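Local coordinates for protein Udp-n-acetylglucosamine pyrophosphorylase (PDB 4BQH) that probably catalyses the formation of UDP-N-acetylglucosamine and diphosphate from UTP and N-acetylglucosamine 1-phosphate, at residues I109-G121 and K270-D282. Numbering follows the deposited sequence.
Sequences IQKGQIAFLILAG and KLGIAYVQIGNID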
# COMPACT_ATOMS: atom_id res chain seq x y z
N ILE A 109 -7.92 16.97 0.36
CA ILE A 109 -6.76 16.95 1.27
C ILE A 109 -6.87 18.10 2.29
O ILE A 109 -6.68 17.89 3.51
CB ILE A 109 -5.43 16.97 0.47
CG1 ILE A 109 -5.26 15.62 -0.24
CG2 ILE A 109 -4.25 17.20 1.40
CD1 ILE A 109 -4.18 15.66 -1.31
N GLN A 110 -7.18 19.30 1.79
CA GLN A 110 -7.33 20.49 2.66
C GLN A 110 -8.39 20.28 3.73
O GLN A 110 -8.20 20.66 4.92
CB GLN A 110 -7.68 21.74 1.83
CG GLN A 110 -7.93 22.99 2.68
CD GLN A 110 -6.72 23.41 3.49
OE1 GLN A 110 -6.71 23.32 4.72
NE2 GLN A 110 -5.70 23.89 2.80
N LYS A 111 -9.50 19.66 3.32
CA LYS A 111 -10.64 19.41 4.20
C LYS A 111 -10.36 18.35 5.25
O LYS A 111 -11.23 18.08 6.09
CB LYS A 111 -11.89 19.06 3.39
CG LYS A 111 -12.54 20.24 2.67
CD LYS A 111 -13.93 19.91 2.14
CE LYS A 111 -13.90 18.97 0.92
NZ LYS A 111 -15.18 18.21 0.73
N GLY A 112 -9.19 17.71 5.20
CA GLY A 112 -8.84 16.67 6.19
C GLY A 112 -9.57 15.36 5.97
O GLY A 112 -9.71 14.55 6.91
N GLN A 113 -10.01 15.13 4.74
CA GLN A 113 -10.81 13.95 4.41
C GLN A 113 -10.00 12.73 3.99
O GLN A 113 -10.58 11.65 3.78
CB GLN A 113 -11.78 14.28 3.28
CG GLN A 113 -12.89 15.22 3.72
CD GLN A 113 -13.77 15.56 2.54
OE1 GLN A 113 -13.26 15.83 1.46
NE2 GLN A 113 -15.07 15.50 2.73
N ILE A 114 -8.68 12.87 3.91
CA ILE A 114 -7.85 11.78 3.34
C ILE A 114 -6.95 11.11 4.38
O ILE A 114 -6.27 11.79 5.15
CB ILE A 114 -6.96 12.30 2.16
CG1 ILE A 114 -7.83 13.02 1.11
CG2 ILE A 114 -6.06 11.19 1.57
CD1 ILE A 114 -9.00 12.18 0.60
N ALA A 115 -6.95 9.78 4.39
CA ALA A 115 -5.97 9.02 5.16
C ALA A 115 -5.13 8.21 4.18
O ALA A 115 -5.63 7.80 3.11
CB ALA A 115 -6.65 8.08 6.15
N PHE A 116 -3.87 7.98 4.53
CA PHE A 116 -3.00 7.10 3.75
C PHE A 116 -2.59 5.95 4.67
O PHE A 116 -2.03 6.19 5.73
CB PHE A 116 -1.73 7.80 3.21
CG PHE A 116 -0.97 6.94 2.25
CD1 PHE A 116 -0.15 5.91 2.72
CD2 PHE A 116 -1.13 7.11 0.88
CE1 PHE A 116 0.51 5.08 1.82
CE2 PHE A 116 -0.47 6.27 -0.01
CZ PHE A 116 0.33 5.25 0.46
N LEU A 117 -2.87 4.72 4.25
CA LEU A 117 -2.59 3.54 5.06
C LEU A 117 -1.35 2.88 4.46
O LEU A 117 -1.37 2.40 3.31
CB LEU A 117 -3.80 2.60 5.03
CG LEU A 117 -3.85 1.38 5.96
CD1 LEU A 117 -5.24 0.75 5.90
CD2 LEU A 117 -2.76 0.37 5.60
N ILE A 118 -0.25 2.89 5.21
CA ILE A 118 0.98 2.23 4.73
C ILE A 118 1.02 0.78 5.23
O ILE A 118 0.95 0.54 6.45
CB ILE A 118 2.27 2.87 5.30
CG1 ILE A 118 2.36 4.35 4.99
CG2 ILE A 118 3.49 2.11 4.76
CD1 ILE A 118 3.60 5.02 5.59
N LEU A 119 1.13 -0.19 4.31
CA LEU A 119 1.27 -1.60 4.71
C LEU A 119 2.72 -1.80 5.15
O LEU A 119 3.66 -1.74 4.31
CB LEU A 119 0.90 -2.53 3.54
CG LEU A 119 -0.48 -2.29 2.90
CD1 LEU A 119 -0.56 -3.01 1.56
CD2 LEU A 119 -1.59 -2.76 3.82
N ALA A 120 2.90 -2.02 6.45
CA ALA A 120 4.20 -1.94 7.09
C ALA A 120 4.55 -3.15 7.95
O ALA A 120 5.30 -3.03 8.93
CB ALA A 120 4.30 -0.65 7.90
N GLY A 121 4.03 -4.31 7.57
CA GLY A 121 4.23 -5.51 8.35
C GLY A 121 5.45 -6.31 7.93
O GLY A 121 5.87 -7.21 8.66
N LYS A 270 -14.98 9.63 12.95
CA LYS A 270 -15.10 10.83 13.81
C LYS A 270 -14.21 11.98 13.36
O LYS A 270 -14.60 13.14 13.52
CB LYS A 270 -14.82 10.48 15.27
CG LYS A 270 -15.96 9.76 15.95
CD LYS A 270 -15.60 9.33 17.36
CE LYS A 270 -16.79 8.65 18.03
NZ LYS A 270 -16.71 8.67 19.52
N LEU A 271 -13.04 11.68 12.80
CA LEU A 271 -12.15 12.69 12.22
C LEU A 271 -12.60 13.22 10.86
O LEU A 271 -11.98 14.13 10.34
CB LEU A 271 -10.72 12.17 12.11
CG LEU A 271 -9.94 11.98 13.41
CD1 LEU A 271 -8.68 11.15 13.16
CD2 LEU A 271 -9.58 13.34 14.02
N GLY A 272 -13.65 12.67 10.29
CA GLY A 272 -14.18 13.15 9.01
C GLY A 272 -13.47 12.61 7.78
O GLY A 272 -13.60 13.15 6.68
N ILE A 273 -12.74 11.51 7.96
CA ILE A 273 -12.08 10.84 6.82
C ILE A 273 -13.13 10.26 5.87
O ILE A 273 -14.07 9.57 6.29
CB ILE A 273 -11.14 9.70 7.30
CG1 ILE A 273 -9.99 10.26 8.12
CG2 ILE A 273 -10.65 8.83 6.12
CD1 ILE A 273 -9.07 11.19 7.34
N ALA A 274 -12.97 10.56 4.58
CA ALA A 274 -13.87 10.07 3.54
C ALA A 274 -13.22 8.97 2.71
O ALA A 274 -13.93 8.09 2.21
CB ALA A 274 -14.31 11.21 2.63
N TYR A 275 -11.91 9.05 2.49
CA TYR A 275 -11.19 8.05 1.67
C TYR A 275 -9.90 7.64 2.32
O TYR A 275 -9.23 8.45 2.95
CB TYR A 275 -10.86 8.58 0.27
CG TYR A 275 -12.09 8.98 -0.49
CD1 TYR A 275 -12.81 8.04 -1.24
CD2 TYR A 275 -12.56 10.28 -0.41
CE1 TYR A 275 -13.97 8.43 -1.93
CE2 TYR A 275 -13.71 10.68 -1.06
CZ TYR A 275 -14.40 9.77 -1.83
OH TYR A 275 -15.55 10.21 -2.48
N VAL A 276 -9.54 6.37 2.11
CA VAL A 276 -8.29 5.80 2.60
C VAL A 276 -7.52 5.31 1.37
O VAL A 276 -8.02 4.44 0.64
CB VAL A 276 -8.57 4.60 3.54
CG1 VAL A 276 -7.25 4.03 4.09
CG2 VAL A 276 -9.45 5.01 4.73
N GLN A 277 -6.35 5.90 1.13
CA GLN A 277 -5.47 5.39 0.08
C GLN A 277 -4.55 4.35 0.70
O GLN A 277 -4.03 4.58 1.80
CB GLN A 277 -4.64 6.52 -0.51
CG GLN A 277 -3.76 6.03 -1.66
CD GLN A 277 -2.91 7.14 -2.30
OE1 GLN A 277 -2.99 8.30 -1.90
NE2 GLN A 277 -2.08 6.77 -3.27
N ILE A 278 -4.38 3.21 0.04
CA ILE A 278 -3.62 2.11 0.64
C ILE A 278 -2.44 1.80 -0.26
O ILE A 278 -2.60 1.69 -1.48
CB ILE A 278 -4.48 0.84 0.79
CG1 ILE A 278 -5.69 1.17 1.69
CG2 ILE A 278 -3.67 -0.30 1.40
CD1 ILE A 278 -6.86 0.26 1.49
N GLY A 279 -1.26 1.65 0.34
CA GLY A 279 -0.08 1.28 -0.45
C GLY A 279 0.97 0.58 0.36
O GLY A 279 0.99 0.70 1.59
N ASN A 280 1.84 -0.18 -0.31
CA ASN A 280 2.91 -0.87 0.38
C ASN A 280 4.14 0.04 0.54
O ASN A 280 4.51 0.76 -0.39
CB ASN A 280 3.31 -2.10 -0.44
CG ASN A 280 4.11 -3.11 0.37
OD1 ASN A 280 5.16 -2.82 0.95
ND2 ASN A 280 3.59 -4.34 0.39
N ILE A 281 4.77 -0.02 1.72
CA ILE A 281 5.96 0.77 1.99
C ILE A 281 7.10 0.42 1.03
O ILE A 281 8.02 1.21 0.88
CB ILE A 281 6.42 0.64 3.47
CG1 ILE A 281 7.46 1.74 3.86
CG2 ILE A 281 6.98 -0.73 3.75
CD1 ILE A 281 7.18 3.16 3.40
N ASP A 282 7.02 -0.75 0.38
CA ASP A 282 8.09 -1.15 -0.58
C ASP A 282 8.16 -0.36 -1.90
O ASP A 282 9.12 -0.50 -2.66
CB ASP A 282 8.06 -2.67 -0.86
CG ASP A 282 6.93 -3.12 -1.79
OD1 ASP A 282 6.19 -2.29 -2.39
OD2 ASP A 282 6.75 -4.36 -1.93
O HOH W 1 -12.36 16.17 8.12
O HOH W 2 -16.02 13.75 5.39
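F116 and Q277 both carry CG anti to the backbone N (chi1 -171° and -177°), which brings the phenyl ring of one beside the fully extended side chain of the other. F116 CE2 lies 3.5 Å from Q277 CD, with ring and amide planes 63° apart and Q277 OE1 at the ring edge. Beyond them the ring reaches G279 obliquely, its CZ 3.9 Å from G279 N, close against a residue that has no side chain. Across the sheet, the face bearing A115, L117 and L119 packs mainly through aliphatic groups, with N280 at its end: L117 CB meets V276 CG1 at 3.9 Å, and L119 CD2 rests on I278 CG2.

Strands 114-119 and 275-280 run parallel, bonded alternately from Q113 O, which accepts from both A274 N (2.7 Å) and Y275 N, through L117 N to Q277 O (2.7 Å), to I281 N on L119 O. Strand 175-180 flanks 114-119 on its other edge, making it an interior strand of the central sheet of the GT-A-type fold. The buried Q277 amide donates to N287 O and weakly accepts from D290 N, so its polar end is satisfied within the core, and these bonds should fix the amide's rotation beside F116.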